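Local structure of glutaredoxin-2 (Vaccinia virus, 2G2Q) at residues A[18-23]-A[32-37]; A[24-29]-A[106-111]; A[72-77]-A[83-88]. The protein acts as a thiol-disulfide transfer protein in the poxviral pathway that forms disulfide bonds in virion membrane proteins, and is needed for virion morphogenesis and replication. All blocks are in the same frame, centred on the assembly; numbering follows the deposited sequence.

Contact 1: residues A[18-23]-A[32-37]; sequences NVSDAV and ILHVDI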
ATOM      1  N   ASN A  18       2.353  -5.518   8.203  1.00 32.67           N
ATOM      2  CA  ASN A  18       3.742  -5.889   7.881  1.00 32.47           C
ATOM      3  C   ASN A  18       4.440  -4.889   6.969  1.00 31.41           C
ATOM      4  O   ASN A  18       5.622  -4.614   7.122  1.00 30.79           O
ATOM      5  CB  ASN A  18       3.840  -7.318   7.334  1.00 32.84           C
ATOM      6  CG  ASN A  18       3.569  -8.353   8.400  1.00 35.15           C
ATOM      7  OD1 ASN A  18       2.754  -9.257   8.213  1.00 38.29           O
ATOM      8  ND2 ASN A  18       4.222  -8.204   9.550  1.00 36.90           N
ATOM      9  N   VAL A  19       3.694  -4.328   6.035  1.00 31.20           N
ATOM     10  CA  VAL A  19       4.239  -3.283   5.189  1.00 31.53           C
ATOM     11  C   VAL A  19       4.575  -2.021   5.998  1.00 31.77           C
ATOM     12  O   VAL A  19       5.696  -1.537   5.919  1.00 32.01           O
ATOM     13  CB  VAL A  19       3.328  -2.997   4.000  1.00 31.56           C
ATOM     14  CG1 VAL A  19       3.822  -1.774   3.229  1.00 31.40           C
ATOM     15  CG2 VAL A  19       3.286  -4.226   3.089  1.00 31.42           C
ATOM     16  N   SER A  20       3.632  -1.519   6.805  1.00 32.14           N
ATOM     17  CA  SER A  20       3.918  -0.390   7.704  1.00 32.75           C
ATOM     18  C   SER A  20       5.126  -0.636   8.587  1.00 32.73           C
ATOM     19  O   SER A  20       5.944   0.270   8.786  1.00 33.28           O
ATOM     20  CB  SER A  20       2.723  -0.067   8.592  1.00 32.88           C
ATOM     21  OG  SER A  20       1.631   0.361   7.796  1.00 35.36           O
ATOM     22  N   ASP A  21       5.224  -1.847   9.132  1.00 32.61           N
ATOM     23  CA  ASP A  21       6.356  -2.233   9.964  1.00 32.94           C
ATOM     24  C   ASP A  21       7.682  -2.043   9.256  1.00 32.94           C
ATOM     25  O   ASP A  21       8.597  -1.437   9.812  1.00 32.79           O
ATOM     26  CB  ASP A  21       6.218  -3.668  10.437  1.00 32.90           C
ATOM     27  CG  ASP A  21       5.406  -3.775  11.698  1.00 34.96           C
ATOM     28  OD1 ASP A  21       4.484  -2.947  11.890  1.00 37.11           O
ATOM     29  OD2 ASP A  21       5.702  -4.677  12.513  1.00 37.38           O
ATOM     30  N   ALA A  22       7.766  -2.557   8.028  1.00 33.05           N
ATOM     31  CA  ALA A  22       8.953  -2.436   7.198  1.00 33.00           C
ATOM     32  C   ALA A  22       9.235  -0.967   6.924  1.00 33.24           C
ATOM     33  O   ALA A  22      10.379  -0.513   7.011  1.00 33.22           O
ATOM     34  CB  ALA A  22       8.757  -3.181   5.892  1.00 32.88           C
ATOM     35  N   VAL A  23       8.181  -0.225   6.608  1.00 33.42           N
ATOM     36  CA  VAL A  23       8.322   1.189   6.287  1.00 34.10           C
ATOM     37  C   VAL A  23       8.767   2.019   7.508  1.00 34.37           C
ATOM     38  O   VAL A  23       9.405   3.064   7.353  1.00 34.38           O
ATOM     39  CB  VAL A  23       7.052   1.743   5.621  1.00 34.14           C
ATOM     40  CG1 VAL A  23       7.216   3.201   5.284  1.00 34.84           C
ATOM     41  CG2 VAL A  23       6.751   0.959   4.341  1.00 33.77           C
ATOM     42  N   ILE A  32       5.752   9.370   8.094  1.00 31.71           N
ATOM     43  CA  ILE A  32       4.825   8.327   7.657  1.00 31.47           C
ATOM     44  C   ILE A  32       3.408   8.667   8.101  1.00 31.17           C
ATOM     45  O   ILE A  32       3.188   9.077   9.250  1.00 31.02           O
ATOM     46  CB  ILE A  32       5.222   6.942   8.232  1.00 31.48           C
ATOM     47  CG1 ILE A  32       6.624   6.562   7.753  1.00 32.13           C
ATOM     48  CG2 ILE A  32       4.211   5.874   7.828  1.00 31.36           C
ATOM     49  CD1 ILE A  32       7.358   5.607   8.677  1.00 33.50           C
ATOM     50  N   LEU A  33       2.462   8.511   7.178  1.00 30.61           N
ATOM     51  CA  LEU A  33       1.054   8.679   7.479  1.00 30.77           C
ATOM     52  C   LEU A  33       0.283   7.509   6.911  1.00 30.42           C
ATOM     53  O   LEU A  33       0.656   6.967   5.857  1.00 29.93           O
ATOM     54  CB  LEU A  33       0.496   9.962   6.878  1.00 31.23           C
ATOM     55  CG  LEU A  33       0.968  11.322   7.363  1.00 32.21           C
ATOM     56  CD1 LEU A  33       0.305  12.332   6.456  1.00 35.37           C
ATOM     57  CD2 LEU A  33       0.612  11.593   8.820  1.00 31.10           C
ATOM     58  N   HIS A  34      -0.782   7.145   7.631  1.00 29.84           N
ATOM     59  CA  HIS A  34      -1.664   6.028   7.306  1.00 30.05           C
ATOM     60  C   HIS A  34      -3.040   6.529   6.980  1.00 29.84           C
ATOM     61  O   HIS A  34      -3.666   7.236   7.781  1.00 29.34           O
ATOM     62  CB  HIS A  34      -1.765   5.035   8.484  1.00 29.99           C
ATOM     63  CG  HIS A  34      -0.489   4.319   8.744  1.00 31.77           C
ATOM     64  ND1 HIS A  34       0.523   4.866   9.502  1.00 33.25           N
ATOM     65  CD2 HIS A  34      -0.012   3.144   8.263  1.00 33.38           C
ATOM     66  CE1 HIS A  34       1.555   4.040   9.514  1.00 34.80           C
ATOM     67  NE2 HIS A  34       1.260   2.992   8.763  1.00 35.51           N
ATOM     68  N   VAL A  35      -3.512   6.150   5.803  1.00 29.61           N
ATOM     69  CA  VAL A  35      -4.917   6.312   5.486  1.00 29.72           C
ATOM     70  C   VAL A  35      -5.541   4.927   5.592  1.00 29.77           C
ATOM     71  O   VAL A  35      -5.111   3.980   4.928  1.00 30.25           O
ATOM     72  CB  VAL A  35      -5.133   6.962   4.106  1.00 29.88           C
ATOM     73  CG1 VAL A  35      -6.580   7.420   3.930  1.00 28.32           C
ATOM     74  CG2 VAL A  35      -4.194   8.166   3.943  1.00 30.24           C
ATOM     75  N   ASP A  36      -6.515   4.802   6.481  1.00 29.62           N
ATOM     76  CA  ASP A  36      -7.239   3.558   6.626  1.00 29.68           C
ATOM     77  C   ASP A  36      -8.350   3.504   5.603  1.00 29.27           C
ATOM     78  O   ASP A  36      -9.094   4.472   5.427  1.00 29.55           O
ATOM     79  CB  ASP A  36      -7.852   3.456   8.016  1.00 30.19           C
ATOM     80  CG  ASP A  36      -6.825   3.203   9.101  1.00 31.52           C
ATOM     81  OD1 ASP A  36      -5.656   2.885   8.795  1.00 34.11           O
ATOM     82  OD2 ASP A  36      -7.206   3.312  10.280  1.00 35.20           O
ATOM     83  N   ILE A  37      -8.453   2.371   4.928  1.00 28.45           N
ATOM     84  CA  ILE A  37      -9.576   2.112   4.069  1.00 27.82           C
ATOM     85  C   ILE A  37     -10.610   1.365   4.886  1.00 27.34           C
ATOM     86  O   ILE A  37     -10.352   0.253   5.325  1.00 27.19           O
ATOM     87  CB  ILE A  37      -9.178   1.263   2.890  1.00 27.90           C
ATOM     88  CG1 ILE A  37      -8.179   2.022   2.019  1.00 28.02           C
ATOM     89  CG2 ILE A  37     -10.430   0.897   2.103  1.00 28.66           C
ATOM     90  CD1 ILE A  37      -7.452   1.157   1.053  1.00 29.50           C
TER
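A helix lies against an edge strand here, through one polar bridge from S20 to H34 and one small apolar touch from V23 to I32, within the first beta-alpha-beta unit of the thioredoxin fold. Segment 18-23 belongs to helix 14-24, and segment 32-37 covers most of strand 30-36, the outermost strand on its side of the sheet. The unit runs from strand 3-9 through the helix and back into strand 30-36, which pairs in parallel with strand 3-9, with backbone hydrogen bonds from L33 to L5 and I7. S20 and H34 are the polar end of the contact. The serine OG meets the imidazole at its edge, in the ring plane, 2.8 Å from NE2 of H34. H34 holds CG beside its backbone N, chi1 -67°, and from there the ring spans the gap between strand and helix, bringing NE2 to the serine although the two CA atoms are 8.5 Å apart. The hydroxyl is also hydrogen-bonded to the carbonyl O of C16, one turn back in the helix, so two partners fix its direction. Further along, CD1 of I32 lies 3.5 Å from the carbonyl O of V23 and 4.2 Å from CG1 of the same valine, the two side chains crossing at a slant. V23 also packs on L5 and I7, and therefore ties the helix to the neighbouring strand 3-9 as well as to the edge strand. With only 159 Å² buried between the segments, the contact is small. Either S20 or H34 could supply the proton of their bond; if the hydroxyl gives its proton to the carbonyl O of C16, NE2 is probably the donor to OG, consistent with an imidazole protonated at that nitrogen.

Contact 2: residues A[24-29]-A[106-111]; sequences EELKSE and ILKSEI
L26 lays its methyl CD2 against the aliphatic stem of K108, 4.0 Å from CD and about as far from CG. In this thioredoxin-fold protein the contact joins the loop that follows helix 14-24 to helix 104-113. A type I beta turn from E24 to K27, closed by the bond from K27 N to E24 O, carries the chain away from helix 14-24, and L26 sits within it with its side chain turned to helix 104-113. The two branches of the leucine divide the work: CD2 crosses the lysine stem, while CD1 reaches CD1 of I111 tip to tip, 3.8 Å away. L26 also touches L104, one turn before K108, and I111 continues the apolar layer onto Y30 of strand 30-36.

Beside the leucine the contact is charged. E29 stretches out with CG opposite its backbone N, chi1 -162°, and the extended chain meets K108 at about a right angle. K108 is extended as well, which carries its ammonium beyond the leucine to the carboxylate. The resulting salt bridge is long, so its hold is probably modest. The other carboxylate oxygen, OE2 of E29, comes close to OE1 of E112, a crowding of like charges that the lysine may partly offset. OE1 of E29 stands 3.7 Å from NZ of K108 and slightly nearer, 3.4 Å, to CE.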
ATOM      1  N   GLU A  24       8.479   1.521   8.712  1.00 34.74           N
ATOM      2  CA  GLU A  24       8.916   2.182   9.949  1.00 35.21           C
ATOM      3  C   GLU A  24      10.432   2.225  10.104  1.00 34.99           C
ATOM      4  O   GLU A  24      10.973   3.128  10.748  1.00 34.97           O
ATOM      5  CB  GLU A  24       8.296   1.527  11.186  1.00 35.61           C
ATOM      6  CG  GLU A  24       6.855   1.946  11.468  1.00 38.20           C
ATOM      7  CD  GLU A  24       6.729   3.392  11.936  1.00 40.83           C
ATOM      8  OE1 GLU A  24       7.408   3.760  12.924  1.00 42.66           O
ATOM      9  OE2 GLU A  24       5.940   4.154  11.322  1.00 41.74           O
ATOM     10  N   GLU A  25      11.120   1.252   9.515  1.00 34.79           N
ATOM     11  CA  GLU A  25      12.577   1.211   9.588  1.00 34.54           C
ATOM     12  C   GLU A  25      13.216   2.353   8.790  1.00 33.99           C
ATOM     13  O   GLU A  25      14.408   2.605   8.892  1.00 34.03           O
ATOM     14  CB  GLU A  25      13.080  -0.163   9.156  1.00 34.73           C
ATOM     15  CG  GLU A  25      12.748  -1.233  10.198  1.00 36.96           C
ATOM     16  CD  GLU A  25      12.845  -2.659   9.675  1.00 38.85           C
ATOM     17  OE1 GLU A  25      13.357  -3.534  10.414  1.00 39.99           O
ATOM     18  OE2 GLU A  25      12.406  -2.906   8.534  1.00 39.16           O
ATOM     19  N   LEU A  26      12.396   3.063   8.025  1.00 33.83           N
ATOM     20  CA  LEU A  26      12.849   4.214   7.242  1.00 33.22           C
ATOM     21  C   LEU A  26      12.405   5.551   7.856  1.00 32.93           C
ATOM     22  O   LEU A  26      12.427   6.577   7.172  1.00 33.05           O
ATOM     23  CB  LEU A  26      12.346   4.101   5.789  1.00 33.12           C
ATOM     24  CG  LEU A  26      12.620   2.819   4.980  1.00 32.68           C
ATOM     25  CD1 LEU A  26      11.939   2.893   3.610  1.00 31.08           C
ATOM     26  CD2 LEU A  26      14.119   2.541   4.819  1.00 30.87           C
ATOM     27  N   LYS A  27      12.026   5.540   9.139  1.00 32.78           N
ATOM     28  CA  LYS A  27      11.544   6.750   9.858  1.00 32.72           C
ATOM     29  C   LYS A  27      12.563   7.883  10.012  1.00 32.78           C
ATOM     30  O   LYS A  27      12.189   9.044  10.233  1.00 32.85           O
ATOM     31  CB  LYS A  27      10.960   6.397  11.234  1.00 32.72           C
ATOM     32  CG  LYS A  27      11.968   5.871  12.276  1.00 32.34           C
ATOM     33  CD  LYS A  27      11.219   5.304  13.474  1.00 32.77           C
ATOM     34  CE  LYS A  27      11.929   4.101  14.087  1.00 33.43           C
ATOM     35  NZ  LYS A  27      12.954   4.483  15.090  1.00 32.76           N
ATOM     36  N   SER A  28      13.846   7.554   9.926  1.00 32.76           N
ATOM     37  CA  SER A  28      14.868   8.576  10.013  1.00 33.01           C
ATOM     38  C   SER A  28      14.951   9.319   8.682  1.00 32.90           C
ATOM     39  O   SER A  28      15.598  10.352   8.579  1.00 32.75           O
ATOM     40  CB  SER A  28      16.216   7.964  10.393  1.00 33.15           C
ATOM     41  OG  SER A  28      16.787   7.263   9.302  1.00 34.32           O
ATOM     42  N   GLU A  29      14.265   8.793   7.672  1.00 33.04           N
ATOM     43  CA  GLU A  29      14.310   9.360   6.334  1.00 33.27           C
ATOM     44  C   GLU A  29      12.973   9.975   5.918  1.00 32.56           C
ATOM     45  O   GLU A  29      12.940  11.014   5.259  1.00 32.72           O
ATOM     46  CB  GLU A  29      14.753   8.286   5.342  1.00 33.22           C
ATOM     47  CG  GLU A  29      15.272   8.798   3.994  1.00 34.19           C
ATOM     48  CD  GLU A  29      15.821   7.659   3.127  1.00 35.08           C
ATOM     49  OE1 GLU A  29      16.134   6.573   3.683  1.00 37.68           O
ATOM     50  OE2 GLU A  29      15.937   7.844   1.892  1.00 36.66           O
ATOM     51  N   ILE A 106      14.446  -3.895  -1.364  1.00 29.65           N
ATOM     52  CA  ILE A 106      13.777  -3.601  -2.634  1.00 28.96           C
ATOM     53  C   ILE A 106      12.755  -2.483  -2.443  1.00 28.99           C
ATOM     54  O   ILE A 106      12.613  -1.605  -3.302  1.00 28.75           O
ATOM     55  CB  ILE A 106      13.122  -4.859  -3.268  1.00 28.90           C
ATOM     56  CG1 ILE A 106      14.192  -5.918  -3.580  1.00 28.32           C
ATOM     57  CG2 ILE A 106      12.353  -4.497  -4.541  1.00 27.56           C
ATOM     58  CD1 ILE A 106      13.616  -7.296  -3.948  1.00 28.39           C
ATOM     59  N   LEU A 107      12.065  -2.507  -1.307  1.00 28.66           N
ATOM     60  CA  LEU A 107      11.091  -1.478  -0.996  1.00 28.86           C
ATOM     61  C   LEU A 107      11.777  -0.110  -0.863  1.00 29.29           C
ATOM     62  O   LEU A 107      11.294   0.879  -1.410  1.00 28.71           O
ATOM     63  CB  LEU A 107      10.287  -1.833   0.262  1.00 28.09           C
ATOM     64  CG  LEU A 107       9.195  -0.836   0.644  1.00 28.65           C
ATOM     65  CD1 LEU A 107       8.138  -0.656  -0.466  1.00 28.19           C
ATOM     66  CD2 LEU A 107       8.533  -1.234   1.939  1.00 28.73           C
ATOM     67  N   LYS A 108      12.911  -0.069  -0.160  1.00 29.72           N
ATOM     68  CA  LYS A 108      13.681   1.158  -0.046  1.00 30.55           C
ATOM     69  C   LYS A 108      14.032   1.727  -1.429  1.00 30.77           C
ATOM     70  O   LYS A 108      13.764   2.908  -1.700  1.00 31.05           O
ATOM     71  CB  LYS A 108      14.942   0.968   0.804  1.00 30.47           C
ATOM     72  CG  LYS A 108      15.604   2.307   1.152  1.00 31.13           C
ATOM     73  CD  LYS A 108      16.877   2.191   2.010  1.00 31.16           C
ATOM     74  CE  LYS A 108      17.307   3.599   2.483  1.00 31.17           C
ATOM     75  NZ  LYS A 108      18.403   3.619   3.510  1.00 32.01           N
ATOM     76  N   SER A 109      14.617   0.887  -2.289  1.00 30.62           N
ATOM     77  CA  SER A 109      14.950   1.272  -3.666  1.00 30.71           C
ATOM     78  C   SER A 109      13.749   1.850  -4.402  1.00 30.94           C
ATOM     79  O   SER A 109      13.858   2.921  -5.005  1.00 30.99           O
ATOM     80  CB  SER A 109      15.469   0.082  -4.483  1.00 30.62           C
ATOM     81  OG  SER A 109      16.569  -0.552  -3.869  1.00 31.48           O
ATOM     82  N   GLU A 110      12.622   1.132  -4.369  1.00 30.63           N
ATOM     83  CA  GLU A 110      11.431   1.527  -5.113  1.00 31.17           C
ATOM     84  C   GLU A 110      10.890   2.876  -4.629  1.00 30.80           C
ATOM     85  O   GLU A 110      10.428   3.702  -5.436  1.00 31.00           O
ATOM     86  CB  GLU A 110      10.350   0.443  -5.029  1.00 31.09           C
ATOM     87  CG  GLU A 110      10.783  -0.903  -5.657  1.00 32.68           C
ATOM     88  CD  GLU A 110       9.769  -2.036  -5.431  1.00 32.55           C
ATOM     89  OE1 GLU A 110       9.503  -2.799  -6.387  1.00 35.54           O
ATOM     90  OE2 GLU A 110       9.231  -2.167  -4.305  1.00 33.52           O
ATOM     91  N   ILE A 111      10.944   3.090  -3.313  1.00 30.17           N
ATOM     92  CA  ILE A 111      10.507   4.348  -2.717  1.00 30.01           C
ATOM     93  C   ILE A 111      11.460   5.476  -3.131  1.00 30.14           C
ATOM     94  O   ILE A 111      11.043   6.600  -3.388  1.00 29.89           O
ATOM     95  CB  ILE A 111      10.471   4.260  -1.172  1.00 29.68           C
ATOM     96  CG1 ILE A 111       9.299   3.408  -0.710  1.00 29.60           C
ATOM     97  CG2 ILE A 111      10.398   5.662  -0.535  1.00 29.03           C
ATOM     98  CD1 ILE A 111       9.422   3.020   0.762  1.00 29.77           C
TER

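Contact 3: residues A[72-77]-A[83-88]; sequences SIFKYN and MAFVDI. With SO4 (sulfate ion), chain D.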
ATOM      1  N   SER A  72      -1.133   0.530  -0.926  1.00 32.54           N
ATOM      2  CA  SER A  72      -0.500   1.478  -1.803  1.00 32.52           C
ATOM      3  C   SER A  72       0.301   2.498  -1.011  1.00 31.52           C
ATOM      4  O   SER A  72      -0.132   2.969   0.050  1.00 31.41           O
ATOM      5  CB  SER A  72      -1.551   2.184  -2.663  1.00 33.53           C
ATOM      6  OG  SER A  72      -2.346   1.236  -3.351  1.00 36.49           O
ATOM      7  N   ILE A  73       1.460   2.844  -1.557  1.00 30.76           N
ATOM      8  CA  ILE A  73       2.359   3.829  -0.981  1.00 30.09           C
ATOM      9  C   ILE A  73       2.598   5.012  -1.948  1.00 29.56           C
ATOM     10  O   ILE A  73       2.934   4.833  -3.119  1.00 29.05           O
ATOM     11  CB  ILE A  73       3.690   3.182  -0.564  1.00 30.38           C
ATOM     12  CG1 ILE A  73       3.439   2.027   0.420  1.00 30.40           C
ATOM     13  CG2 ILE A  73       4.633   4.217   0.043  1.00 31.16           C
ATOM     14  CD1 ILE A  73       4.691   1.197   0.746  1.00 30.04           C
ATOM     15  N   PHE A  74       2.410   6.213  -1.424  1.00 28.60           N
ATOM     16  CA  PHE A  74       2.723   7.431  -2.132  1.00 28.60           C
ATOM     17  C   PHE A  74       3.826   8.177  -1.392  1.00 28.78           C
ATOM     18  O   PHE A  74       4.034   8.008  -0.180  1.00 28.60           O
ATOM     19  CB  PHE A  74       1.495   8.339  -2.235  1.00 28.63           C
ATOM     20  CG  PHE A  74       0.374   7.748  -3.014  1.00 28.36           C
ATOM     21  CD1 PHE A  74      -0.550   6.902  -2.402  1.00 29.72           C
ATOM     22  CD2 PHE A  74       0.237   8.025  -4.351  1.00 27.56           C
ATOM     23  CE1 PHE A  74      -1.585   6.334  -3.129  1.00 29.28           C
ATOM     24  CE2 PHE A  74      -0.803   7.478  -5.075  1.00 29.81           C
ATOM     25  CZ  PHE A  74      -1.712   6.620  -4.468  1.00 29.10           C
ATOM     26  N   LYS A  75       4.522   9.015  -2.137  1.00 28.68           N
ATOM     27  CA  LYS A  75       5.629   9.773  -1.603  1.00 28.79           C
ATOM     28  C   LYS A  75       5.265  11.224  -1.873  1.00 28.39           C
ATOM     29  O   LYS A  75       5.109  11.627  -3.029  1.00 28.78           O
ATOM     30  CB  LYS A  75       6.940   9.337  -2.282  1.00 28.53           C
ATOM     31  CG  LYS A  75       8.184  10.038  -1.762  1.00 29.35           C
ATOM     32  CD  LYS A  75       9.485   9.439  -2.318  1.00 28.65           C
ATOM     33  CE  LYS A  75       9.717   9.779  -3.793  1.00 28.14           C
ATOM     34  NZ  LYS A  75      10.958   9.114  -4.306  1.00 28.41           N
ATOM     35  N   TYR A  76       5.074  11.992  -0.804  1.00 28.01           N
ATOM     36  CA  TYR A  76       4.730  13.407  -0.923  1.00 27.25           C
ATOM     37  C   TYR A  76       5.889  14.301  -0.481  1.00 27.21           C
ATOM     38  O   TYR A  76       6.469  14.110   0.605  1.00 26.78           O
ATOM     39  CB  TYR A  76       3.470  13.752  -0.099  1.00 27.17           C
ATOM     40  CG  TYR A  76       3.049  15.195  -0.262  1.00 26.95           C
ATOM     41  CD1 TYR A  76       2.694  15.694  -1.517  1.00 25.22           C
ATOM     42  CD2 TYR A  76       3.030  16.073   0.824  1.00 27.06           C
ATOM     43  CE1 TYR A  76       2.298  17.006  -1.688  1.00 25.85           C
ATOM     44  CE2 TYR A  76       2.637  17.409   0.663  1.00 25.89           C
ATOM     45  CZ  TYR A  76       2.282  17.866  -0.606  1.00 26.75           C
ATOM     46  OH  TYR A  76       1.907  19.196  -0.811  1.00 28.11           O
ATOM     47  N   ASN A  77       6.202  15.292  -1.309  1.00 27.12           N
ATOM     48  CA  ASN A  77       7.207  16.287  -0.953  1.00 27.04           C
ATOM     49  C   ASN A  77       6.564  17.600  -0.555  1.00 27.32           C
ATOM     50  O   ASN A  77       6.157  18.374  -1.420  1.00 27.82           O
ATOM     51  CB  ASN A  77       8.233  16.495  -2.091  1.00 26.46           C
ATOM     52  CG  ASN A  77       9.370  17.439  -1.700  1.00 24.95           C
ATOM     53  OD1 ASN A  77       9.156  18.520  -1.125  1.00 24.07           O
ATOM     54  ND2 ASN A  77      10.578  17.031  -1.999  1.00 23.55           N
HETATM   55  N   MSE A  83       4.116  14.949  -5.860  1.00 30.71           N
HETATM   56  CA  MSE A  83       3.655  13.653  -5.437  1.00 31.18           C
HETATM   57  C   MSE A  83       4.305  12.578  -6.305  1.00 31.18           C
HETATM   58  O   MSE A  83       4.631  12.818  -7.472  1.00 30.72           O
HETATM   59  CB  MSE A  83       2.140  13.627  -5.573  1.00 31.29           C
HETATM   60  CG  MSE A  83       1.480  12.507  -4.882  1.00 33.64           C
HETATM   61 SE   MSE A  83       1.557  12.548  -2.967  0.30 39.61          SE
HETATM   62  CE  MSE A  83       0.218  14.013  -2.651  0.30 36.86           C
ATOM     63  N   ALA A  84       4.500  11.402  -5.721  1.00 31.68           N
ATOM     64  CA  ALA A  84       5.085  10.278  -6.411  1.00 32.51           C
ATOM     65  C   ALA A  84       4.353   8.975  -6.110  1.00 33.22           C
ATOM     66  O   ALA A  84       3.962   8.720  -4.973  1.00 33.79           O
ATOM     67  CB  ALA A  84       6.550  10.161  -6.063  1.00 32.88           C
ATOM     68  N   PHE A  85       4.166   8.162  -7.148  1.00 34.02           N
ATOM     69  CA  PHE A  85       3.581   6.831  -7.046  1.00 34.96           C
ATOM     70  C   PHE A  85       4.632   5.760  -6.846  1.00 34.37           C
ATOM     71  O   PHE A  85       5.350   5.453  -7.767  1.00 34.22           O
ATOM     72  CB  PHE A  85       2.905   6.492  -8.361  1.00 36.39           C
ATOM     73  CG  PHE A  85       1.430   6.497  -8.299  1.00 39.52           C
ATOM     74  CD1 PHE A  85       0.739   5.341  -7.943  1.00 43.82           C
ATOM     75  CD2 PHE A  85       0.717   7.654  -8.603  1.00 43.28           C
ATOM     76  CE1 PHE A  85      -0.673   5.337  -7.883  1.00 46.20           C
ATOM     77  CE2 PHE A  85      -0.685   7.683  -8.550  1.00 43.70           C
ATOM     78  CZ  PHE A  85      -1.386   6.523  -8.191  1.00 43.41           C
ATOM     79  N   VAL A  86       4.707   5.145  -5.675  1.00 34.06           N
ATOM     80  CA  VAL A  86       5.685   4.069  -5.498  1.00 33.42           C
ATOM     81  C   VAL A  86       5.235   2.729  -6.120  1.00 34.14           C
ATOM     82  O   VAL A  86       4.099   2.277  -5.912  1.00 33.45           O
ATOM     83  CB  VAL A  86       6.074   3.898  -4.017  1.00 33.17           C
ATOM     84  CG1 VAL A  86       7.221   2.929  -3.875  1.00 30.96           C
ATOM     85  CG2 VAL A  86       6.454   5.252  -3.403  1.00 31.67           C
ATOM     86  N   ASP A  87       6.140   2.111  -6.892  1.00 34.95           N
ATOM     87  CA  ASP A  87       5.909   0.796  -7.498  1.00 35.56           C
ATOM     88  C   ASP A  87       6.449  -0.350  -6.619  1.00 35.92           C
ATOM     89  O   ASP A  87       7.579  -0.831  -6.797  1.00 35.50           O
ATOM     90  CB  ASP A  87       6.486   0.744  -8.910  1.00 35.86           C
ATOM     91  CG  ASP A  87       6.092  -0.513  -9.658  1.00 38.63           C
ATOM     92  OD1 ASP A  87       6.476  -0.663 -10.842  1.00 41.54           O
ATOM     93  OD2 ASP A  87       5.403  -1.368  -9.064  1.00 41.79           O
ATOM     94  N   ILE A  88       5.594  -0.812  -5.709  1.00 36.25           N
ATOM     95  CA  ILE A  88       5.992  -1.719  -4.626  1.00 36.77           C
ATOM     96  C   ILE A  88       5.870  -3.229  -4.881  1.00 36.81           C
ATOM     97  O   ILE A  88       6.341  -4.028  -4.070  1.00 36.65           O
ATOM     98  CB  ILE A  88       5.182  -1.418  -3.369  1.00 36.87           C
ATOM     99  CG1 ILE A  88       3.696  -1.714  -3.629  1.00 36.29           C
ATOM    100  CG2 ILE A  88       5.450   0.008  -2.922  1.00 37.39           C
ATOM    101  CD1 ILE A  88       2.810  -1.510  -2.445  1.00 37.37           C
TER
HETATM  102  S   SO4 D 125      13.076  11.130  -1.865  1.00 57.10           S
HETATM  103  O1  SO4 D 125      12.259  11.858  -2.824  1.00 57.18           O
HETATM  104  O2  SO4 D 125      12.762   9.704  -1.923  1.00 57.82           O
HETATM  105  O3  SO4 D 125      14.481  11.337  -2.227  1.00 58.74           O
HETATM  106  O4  SO4 D 125      12.833  11.643  -0.517  1.00 56.05           O
HETATM  107  O   HOH W   1       1.979   1.994  -4.159  1.00 18.26           O
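CG of F74 stands opposite the carbonyl carbon (chi1 -63°), whereas F85 takes an unusual chi1 of -108°; together these settings bring the two side chains alongside each other, rings at an angle, on one face of an antiparallel beta hairpin. The hairpin, strands 71-77 and 82-85, lies in the thioredoxin-fold sheet. The rings form an edge-to-face pair, planes at 66° and centroids 4.6 Å apart, with CE2 of F74 over the face of F85 and offset toward its rim. Both phenylalanines also meet W119. On the same face, selenomethionine M83 bends at chi2 and chi3 and crosses Y76 at about a right angle, a Met-aromatic contact that brings SE to 4.9 Å from the ring centroid, at a slant.

Between these pairs, K75 and A84 bond through both backbone groups: K75 N to A84 O at 2.9 Å, and A84 N to K75 O at 2.8 Å. V86 N adds a bond to I73 O, and a water bridges I73 N and V86 O. Away from the phenylalanines, the hairpin and the residues after it turn to helix 104-113: I73 meets V86 and I88, I73 and I88 both touch L107, and V86 rests on I111.

The chain of K75 leads away from A84, bent at chi3, to the C-terminal part of that helix. There NZ is hydrogen-bonded to the carbonyls of I111 and A114, and to a sulfate, probably from the crystallisation liquor, that Y30, N3 and Y116 also hold. The closer sulfate bond runs from K75 NZ to O2 at 3.0 Å.

The three contact centres lie about 12 Å apart, all within one thioredoxin-fold domain. Along the chain, contact 1 closes before contact 3 opens; the segments of contacts 1 and 2 alternate, and contact 3 is nested in the loop closed by contact 2. Contacts 1 and 3 share the mixed sheet, the first at edge strand 30-36, the other at the hairpin. Helix 104-113 belongs to contact 2 and also packs on the hairpin. V23 touches both L107 and I73, so apolar side chains join all three, and E110 lies against the backbone of residues 87-88. Helices 14-24 and 104-113 thus share one face of the sheet and one apolar layer, as the thioredoxin fold is built.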